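Side-chain contacts in endo alpha-1,4 polygalactosaminidase (Neosartorya fumigata, PDB 6OJ1), which hydrolyses alpha-1,4-linked galactosamine polymers at internal linkages, as an endo-acting glycoside hydrolase that disrupts microbial biofilms: residues D99-S104 with K117-S122; L161-S166 with G190-S195. One frame throughout, in Å; residues are numbered along the deposited sequence.

Contact 1 of 2, residues D99-S104 with K117-S122. With NAG (2-acetamido-2-deoxy-beta-D-glucopyranose), chain C; EDO (1,2-ethanediol), chain G.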
loop_
_atom_site.group_PDB
_atom_site.type_symbol
_atom_site.label_atom_id
_atom_site.label_comp_id
_atom_site.label_asym_id
_atom_site.label_seq_id
_atom_site.Cartn_x
_atom_site.Cartn_y
_atom_site.Cartn_z
ATOM N N ASP A 99 -16.866 -12.365 6.580
ATOM C CA ASP A 99 -17.336 -13.595 7.212
ATOM C C ASP A 99 -16.512 -14.819 6.825
ATOM O O ASP A 99 -16.722 -15.892 7.406
ATOM C CB ASP A 99 -18.798 -13.825 6.879
ATOM C CG ASP A 99 -19.698 -12.763 7.484
ATOM O OD1 ASP A 99 -19.627 -12.543 8.714
ATOM O OD2 ASP A 99 -20.442 -12.124 6.728
ATOM N N LYS A 100 -15.580 -14.685 5.880
ATOM C CA LYS A 100 -14.685 -15.802 5.579
ATOM C C LYS A 100 -13.694 -16.058 6.699
ATOM O O LYS A 100 -13.191 -17.186 6.832
ATOM C CB LYS A 100 -13.910 -15.534 4.291
ATOM C CG LYS A 100 -14.800 -15.451 3.035
ATOM C CD LYS A 100 -13.950 -15.093 1.806
ATOM C CE LYS A 100 -14.764 -15.142 0.507
ATOM N NZ LYS A 100 -13.916 -14.783 -0.679
ATOM N N PHE A 101 -13.356 -15.021 7.472
ATOM C CA PHE A 101 -12.330 -15.154 8.502
ATOM C C PHE A 101 -12.835 -15.969 9.689
ATOM O O PHE A 101 -13.986 -15.836 10.117
ATOM C CB PHE A 101 -11.880 -13.774 8.980
ATOM C CG PHE A 101 -11.167 -12.977 7.939
ATOM C CD1 PHE A 101 -11.873 -12.203 7.031
ATOM C CD2 PHE A 101 -9.778 -12.995 7.874
ATOM C CE1 PHE A 101 -11.200 -11.464 6.061
ATOM C CE2 PHE A 101 -9.096 -12.260 6.910
ATOM C CZ PHE A 101 -9.808 -11.493 6.006
ATOM N N LYS A 102 -11.958 -16.817 10.226
ATOM C CA LYS A 102 -12.287 -17.616 11.397
ATOM C C LYS A 102 -11.823 -16.908 12.661
ATOM O O LYS A 102 -10.921 -16.069 12.626
ATOM C CB LYS A 102 -11.637 -19.005 11.316
ATOM C CG LYS A 102 -12.107 -19.849 10.122
ATOM C CD LYS A 102 -11.248 -21.127 10.040
ATOM C CE LYS A 102 -11.703 -22.067 8.929
ATOM N NZ LYS A 102 -10.933 -23.350 8.995
ATOM N N ASP A 103 -12.426 -17.292 13.792
ATOM C CA ASP A 103 -12.008 -16.737 15.074
ATOM C C ASP A 103 -10.515 -16.930 15.287
ATOM O O ASP A 103 -9.825 -16.021 15.763
ATOM C CB ASP A 103 -12.812 -17.358 16.224
ATOM C CG ASP A 103 -12.603 -18.870 16.367
ATOM O OD1 ASP A 103 -12.137 -19.516 15.406
ATOM O OD2 ASP A 103 -12.918 -19.413 17.452
ATOM N N SER A 104 -9.985 -18.088 14.881
ATOM C CA SER A 104 -8.567 -18.380 15.060
ATOM C C SER A 104 -7.668 -17.583 14.122
ATOM O O SER A 104 -6.451 -17.589 14.317
ATOM C CB SER A 104 -8.325 -19.884 14.876
ATOM O OG SER A 104 -8.887 -20.324 13.645
ATOM N N LYS A 117 -8.450 -5.822 13.250
ATOM C CA LYS A 117 -7.642 -6.746 14.037
ATOM C C LYS A 117 -6.498 -7.315 13.207
ATOM O O LYS A 117 -6.630 -7.537 12.003
ATOM C CB LYS A 117 -8.489 -7.916 14.566
ATOM C CG LYS A 117 -9.591 -7.528 15.532
ATOM C CD LYS A 117 -10.302 -8.770 16.047
ATOM C CE LYS A 117 -11.508 -8.403 16.912
ATOM N NZ LYS A 117 -11.088 -7.819 18.213
ATOM N N TRP A 118 -5.375 -7.597 13.882
ATOM C CA TRP A 118 -4.251 -8.254 13.231
ATOM C C TRP A 118 -4.631 -9.670 12.793
ATOM O O TRP A 118 -5.379 -10.367 13.478
ATOM C CB TRP A 118 -3.045 -8.280 14.184
ATOM C CG TRP A 118 -2.462 -6.910 14.397
ATOM C CD1 TRP A 118 -2.564 -6.127 15.521
ATOM C CD2 TRP A 118 -1.733 -6.143 13.437
ATOM N NE1 TRP A 118 -1.913 -4.925 15.321
ATOM C CE2 TRP A 118 -1.396 -4.913 14.048
ATOM C CE3 TRP A 118 -1.318 -6.381 12.115
ATOM C CZ2 TRP A 118 -0.664 -3.926 13.387
ATOM C CZ3 TRP A 118 -0.592 -5.393 11.456
ATOM C CH2 TRP A 118 -0.276 -4.178 12.095
ATOM N N LEU A 119 -4.115 -10.092 11.637
ATOM C CA LEU A 119 -4.364 -11.433 11.121
ATOM C C LEU A 119 -3.183 -12.354 11.389
ATOM O O LEU A 119 -2.025 -11.932 11.377
ATOM C CB LEU A 119 -4.611 -11.407 9.619
ATOM C CG LEU A 119 -5.896 -10.690 9.217
ATOM C CD1 LEU A 119 -5.965 -10.611 7.694
ATOM C CD2 LEU A 119 -7.089 -11.417 9.825
ATOM N N ASN A 120 -3.487 -13.640 11.581
ATOM C CA ASN A 120 -2.437 -14.653 11.507
ATOM C C ASN A 120 -2.142 -14.885 10.033
ATOM O O ASN A 120 -2.808 -15.669 9.348
ATOM C CB ASN A 120 -2.858 -15.935 12.205
ATOM C CG ASN A 120 -1.755 -16.974 12.204
ATOM O OD1 ASN A 120 -0.692 -16.760 11.618
ATOM N ND2 ASN A 120 -1.991 -18.084 12.856
ATOM N N ILE A 121 -1.124 -14.183 9.533
ATOM C CA ILE A 121 -0.812 -14.241 8.110
ATOM C C ILE A 121 -0.221 -15.579 7.696
ATOM O O ILE A 121 -0.063 -15.833 6.493
ATOM C CB ILE A 121 0.124 -13.072 7.734
ATOM C CG1 ILE A 121 1.419 -13.115 8.566
ATOM C CG2 ILE A 121 -0.632 -11.732 7.862
ATOM C CD1 ILE A 121 2.414 -11.978 8.215
ATOM N N SER A 122 0.079 -16.462 8.652
ATOM C CA SER A 122 0.515 -17.817 8.324
ATOM C C SER A 122 -0.647 -18.787 8.159
ATOM O O SER A 122 -0.437 -19.923 7.711
ATOM C CB SER A 122 1.452 -18.346 9.415
ATOM O OG SER A 122 2.580 -17.495 9.562
HETATM C C1 NAG C . -0.969 -19.110 12.877
HETATM C C2 NAG C . -0.913 -19.796 14.230
HETATM C C3 NAG C . 0.146 -20.894 14.217
HETATM C C4 NAG C . -0.069 -21.856 13.055
HETATM C C5 NAG C . -0.266 -21.110 11.731
HETATM C C6 NAG C . -0.758 -22.010 10.617
HETATM C C7 NAG C . -1.434 -18.672 16.353
HETATM C C8 NAG C . -0.992 -17.640 17.351
HETATM N N2 NAG C . -0.638 -18.839 15.290
HETATM O O3 NAG C . 0.068 -21.598 15.450
HETATM O O4 NAG C . 1.100 -22.657 12.919
HETATM O O5 NAG C . -1.244 -20.069 11.870
HETATM O O6 NAG C . -2.101 -22.427 10.833
HETATM O O7 NAG C . -2.459 -19.321 16.504
HETATM C C1 EDO G . -14.015 -11.708 -2.688
HETATM O O1 EDO G . -14.988 -11.105 -1.831
HETATM C C2 EDO G . -12.661 -11.583 -2.015
HETATM O O2 EDO G . -12.635 -12.390 -0.829
HETATM O O HOH W 1 -4.269 -18.935 14.236
#
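F101 and S104, in a loop that turns through short 3-10 segments, face L119 and N120 at the end of strand 116-119 without a direct backbone bond, and the closest CA atoms of the two segments, those of S104 and N120, are 8.0 Å apart. Such a contact illustrates how a loop can be joined to a strand by one apolar side-chain pair and a water held by a backbone carbonyl. Its apolar half is that pair: the fork of L119 meets the F101 ring obliquely, with both CD1 and CD2 of L119 3.6 Å from F101 CE2. The two side chains run at about a right angle. Because L119 CG lies anti to its own carbonyl carbon (chi1 -66°), the methyl end comes nearer to the loop than the direction of its CB would suggest.

The polar half runs through water and sugar. N120 ND2 is bonded covalently to C1 of an N-acetylglucosamine at 1.4 Å. Its remaining hydrogen goes to a water 2.8 Å from N120 ND2, and that water donates in turn to S104 O and to the sugar's acetamide O7. The carbonyl OD1 of N120 is turned back to the chain, accepting from S122 N at 3.1 Å from above the carbonyl plane (42° out of it). This Asx turn is consistent with a fixed rotation of the glycosylated amide.

Around this pair, F101 stacks edge-to-face on Y91 and touches I129 and R133 of helix 124-140, while L119 rests on M130 of that helix and on L106. N120 also shares a backbone hydrogen bond with D105, and strand 116-119 is the middle member of a small antiparallel sheet, flanked by strands 90-92 and 106-109.

Contact 2 of 2, residues L161-S166 with G190-S195. With NAG (2-acetamido-2-deoxy-beta-D-glucopyranose), chain E; NAG (2-acetamido-2-deoxy-beta-D-glucopyranose), chain B.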
loop_
_atom_site.group_PDB
_atom_site.type_symbol
_atom_site.label_atom_id
_atom_site.label_comp_id
_atom_site.label_asym_id
_atom_site.label_seq_id
_atom_site.Cartn_x
_atom_site.Cartn_y
_atom_site.Cartn_z
ATOM N N LEU A 161 3.627 -12.763 15.822
ATOM C CA LEU A 161 4.086 -12.578 14.451
ATOM C C LEU A 161 5.542 -12.127 14.408
ATOM O O LEU A 161 5.993 -11.324 15.232
ATOM C CB LEU A 161 3.206 -11.540 13.740
ATOM C CG LEU A 161 1.757 -11.931 13.457
ATOM C CD1 LEU A 161 1.065 -10.766 12.773
ATOM C CD2 LEU A 161 1.661 -13.210 12.605
ATOM N N THR A 162 6.278 -12.637 13.424
ATOM C CA THR A 162 7.702 -12.368 13.285
ATOM C C THR A 162 8.009 -11.773 11.913
ATOM O O THR A 162 7.202 -11.826 10.983
ATOM C CB THR A 162 8.529 -13.650 13.450
ATOM O OG1 THR A 162 8.208 -14.539 12.370
ATOM C CG2 THR A 162 8.248 -14.323 14.797
ATOM N N GLN A 163 9.237 -11.266 11.782
ATOM C CA GLN A 163 9.707 -10.810 10.479
ATOM C C GLN A 163 9.694 -11.935 9.452
ATOM O O GLN A 163 9.280 -11.727 8.304
ATOM C CB GLN A 163 11.101 -10.207 10.621
ATOM C CG GLN A 163 11.097 -8.897 11.398
ATOM C CD GLN A 163 12.438 -8.202 11.370
ATOM O OE1 GLN A 163 13.281 -8.485 10.519
ATOM N NE2 GLN A 163 12.655 -7.304 12.319
ATOM N N ALA A 164 10.113 -13.141 9.848
ATOM C CA ALA A 164 10.082 -14.267 8.918
ATOM C C ALA A 164 8.656 -14.575 8.465
ATOM O O ALA A 164 8.434 -14.961 7.312
ATOM C CB ALA A 164 10.731 -15.507 9.554
ATOM N N ASP A 165 7.675 -14.414 9.360
ATOM C CA ASP A 165 6.287 -14.622 8.954
ATOM C C ASP A 165 5.903 -13.647 7.848
ATOM O O ASP A 165 5.279 -14.033 6.855
ATOM C CB ASP A 165 5.332 -14.456 10.143
ATOM C CG ASP A 165 5.443 -15.565 11.166
ATOM O OD1 ASP A 165 5.819 -16.712 10.831
ATOM O OD2 ASP A 165 5.118 -15.284 12.336
ATOM N N SER A 166 6.285 -12.378 8.003
ATOM C CA SER A 166 5.935 -11.373 7.003
ATOM C C SER A 166 6.670 -11.615 5.696
ATOM O O SER A 166 6.106 -11.398 4.615
ATOM C CB SER A 166 6.249 -9.980 7.544
ATOM O OG SER A 166 5.257 -9.602 8.479
ATOM N N GLY A 190 10.110 -1.673 6.654
ATOM C CA GLY A 190 11.475 -1.473 6.191
ATOM C C GLY A 190 12.456 -2.563 6.605
ATOM O O GLY A 190 13.427 -2.830 5.890
ATOM N N ASP A 191 12.238 -3.188 7.771
ATOM C CA ASP A 191 13.191 -4.186 8.270
ATOM C C ASP A 191 13.311 -5.399 7.357
ATOM O O ASP A 191 14.357 -6.068 7.368
ATOM C CB ASP A 191 12.800 -4.647 9.673
ATOM C CG ASP A 191 13.026 -3.580 10.716
ATOM O OD1 ASP A 191 14.175 -3.105 10.834
ATOM O OD2 ASP A 191 12.058 -3.205 11.408
ATOM N N ILE A 192 12.271 -5.721 6.581
ATOM C CA ILE A 192 12.283 -6.937 5.760
ATOM C C ILE A 192 12.601 -6.662 4.295
ATOM O O ILE A 192 12.564 -7.594 3.478
ATOM C CB ILE A 192 10.965 -7.738 5.859
ATOM C CG1 ILE A 192 9.779 -7.024 5.182
ATOM C CG2 ILE A 192 10.629 -8.072 7.321
ATOM C CD1 ILE A 192 8.544 -7.926 4.987
ATOM N N ILE A 193 12.921 -5.411 3.941
ATOM C CA ILE A 193 13.214 -5.073 2.544
ATOM C C ILE A 193 14.188 -6.052 1.884
ATOM O O ILE A 193 13.886 -6.528 0.781
ATOM C CB ILE A 193 13.695 -3.620 2.442
ATOM C CG1 ILE A 193 12.542 -2.632 2.679
ATOM C CG2 ILE A 193 14.354 -3.380 1.073
ATOM C CD1 ILE A 193 13.090 -1.208 2.910
ATOM N N PRO A 194 15.360 -6.361 2.464
ATOM C CA PRO A 194 16.318 -7.226 1.753
ATOM C C PRO A 194 15.741 -8.561 1.334
ATOM O O PRO A 194 16.165 -9.120 0.319
ATOM C CB PRO A 194 17.442 -7.426 2.783
ATOM C CG PRO A 194 17.359 -6.260 3.663
ATOM C CD PRO A 194 15.897 -5.927 3.767
ATOM N N SER A 195 14.771 -9.077 2.085
ATOM C CA SER A 195 14.266 -10.424 1.879
ATOM C C SER A 195 13.106 -10.504 0.899
ATOM O O SER A 195 12.719 -11.620 0.533
ATOM C CB SER A 195 13.827 -11.026 3.210
ATOM O OG SER A 195 14.951 -11.195 4.047
HETATM C C1 NAG E . 17.319 -13.234 1.758
HETATM C C2 NAG E . 17.875 -12.600 3.030
HETATM C C3 NAG E . 18.414 -11.202 2.718
HETATM C C4 NAG E . 19.420 -11.231 1.567
HETATM C C5 NAG E . 18.866 -12.040 0.385
HETATM C C6 NAG E . 19.878 -12.281 -0.712
HETATM C C7 NAG E . 16.777 -13.487 5.042
HETATM C C8 NAG E . 15.692 -13.293 6.062
HETATM N N2 NAG E . 16.872 -12.551 4.087
HETATM O O3 NAG E . 19.009 -10.670 3.898
HETATM O O4 NAG E . 19.557 -9.923 1.017
HETATM O O5 NAG E . 18.368 -13.326 0.789
HETATM O O6 NAG E . 19.911 -11.187 -1.618
HETATM O O7 NAG E . 17.529 -14.452 5.079
HETATM C C1 NAG B . 15.238 -16.006 -1.516
HETATM C C2 NAG B . 14.233 -15.300 -0.578
HETATM C C3 NAG B . 14.959 -14.437 0.466
HETATM C C4 NAG B . 16.033 -15.258 1.175
HETATM C C5 NAG B . 16.979 -15.854 0.138
HETATM C C6 NAG B . 18.101 -16.676 0.737
HETATM C C7 NAG B . 13.547 -13.431 -2.070
HETATM C C8 NAG B . 12.383 -12.788 -2.774
HETATM N N2 NAG B . 13.258 -14.515 -1.328
HETATM O O3 NAG B . 13.995 -13.957 1.397
HETATM O O4 NAG B . 16.769 -14.524 2.153
HETATM O O5 NAG B . 16.231 -16.710 -0.735
HETATM O O6 NAG B . 17.677 -17.988 1.079
HETATM O O7 NAG B . 14.691 -12.983 -2.166
HETATM O O HOH W 2 15.987 -7.121 9.253
HETATM O O HOH W 3 14.416 -9.429 8.124
#
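I192 meets Q163 and S166 with two different branches, an instance of one side chain bridging residues a turn apart at a helix start. Its CG1 sits between the backbone N and the carbonyl carbon; this chi1 of 70° turns CG2 to Q163, and the extended chi2 (167°) carries CD1 to S166. I192 CG2 lies 4.0 Å from Q163 CB, and I192 CD1 is equally far from S166 CB.

Q163 slides past I192 in the opposite direction, extended beyond CG, and carries its amide to D191. There Q163 NE2 comes to 3.8 Å from D191 CB, with the amide and carboxylate planes only 10° apart. Two waters lie between Q163 OE1 and D191 O, the nearer contacts being 2.8 Å to Q163 OE1 for one and 2.7 Å to D191 O for the other; their protons cannot serve every acceptor in reach.

The helix start is fixed by a capping box, in which D165 N donates to T162 OG1 at 3.1 Å and T162 N returns a bond to D165 OD2. S166 OG is satisfied by V150 O. The chemistry is van der Waals contact at the isoleucine and water-mediated polarity beside Q163 and D191; with no direct hydrogen bond between the segments, shape fit and water join the start of helix 163-179 to the turn after strand 183-187.

In the fold
Contacts 1 and 2 follow one another along the chain of this (beta/alpha)-barrel, and they lie about 19 Å apart, centre to centre, yet the segments 117-122 and 161-166 touch directly. I121 CD1 packs 3.7 Å from S166 OG, and L161 CD1 lies 3.6 Å from L119 O, so the end of strand 116-119 and the turn after it rest against the residues that lead into and begin helix 163-179. Each also borders carbohydrate: contact 1 holds the glycosylated asparagine itself, whereas in contact 2 S195 O receives a hydrogen bond from a sugar hydroxyl and another from N171. These sugars are N-glycans attached to the protein and mark no substrate pocket.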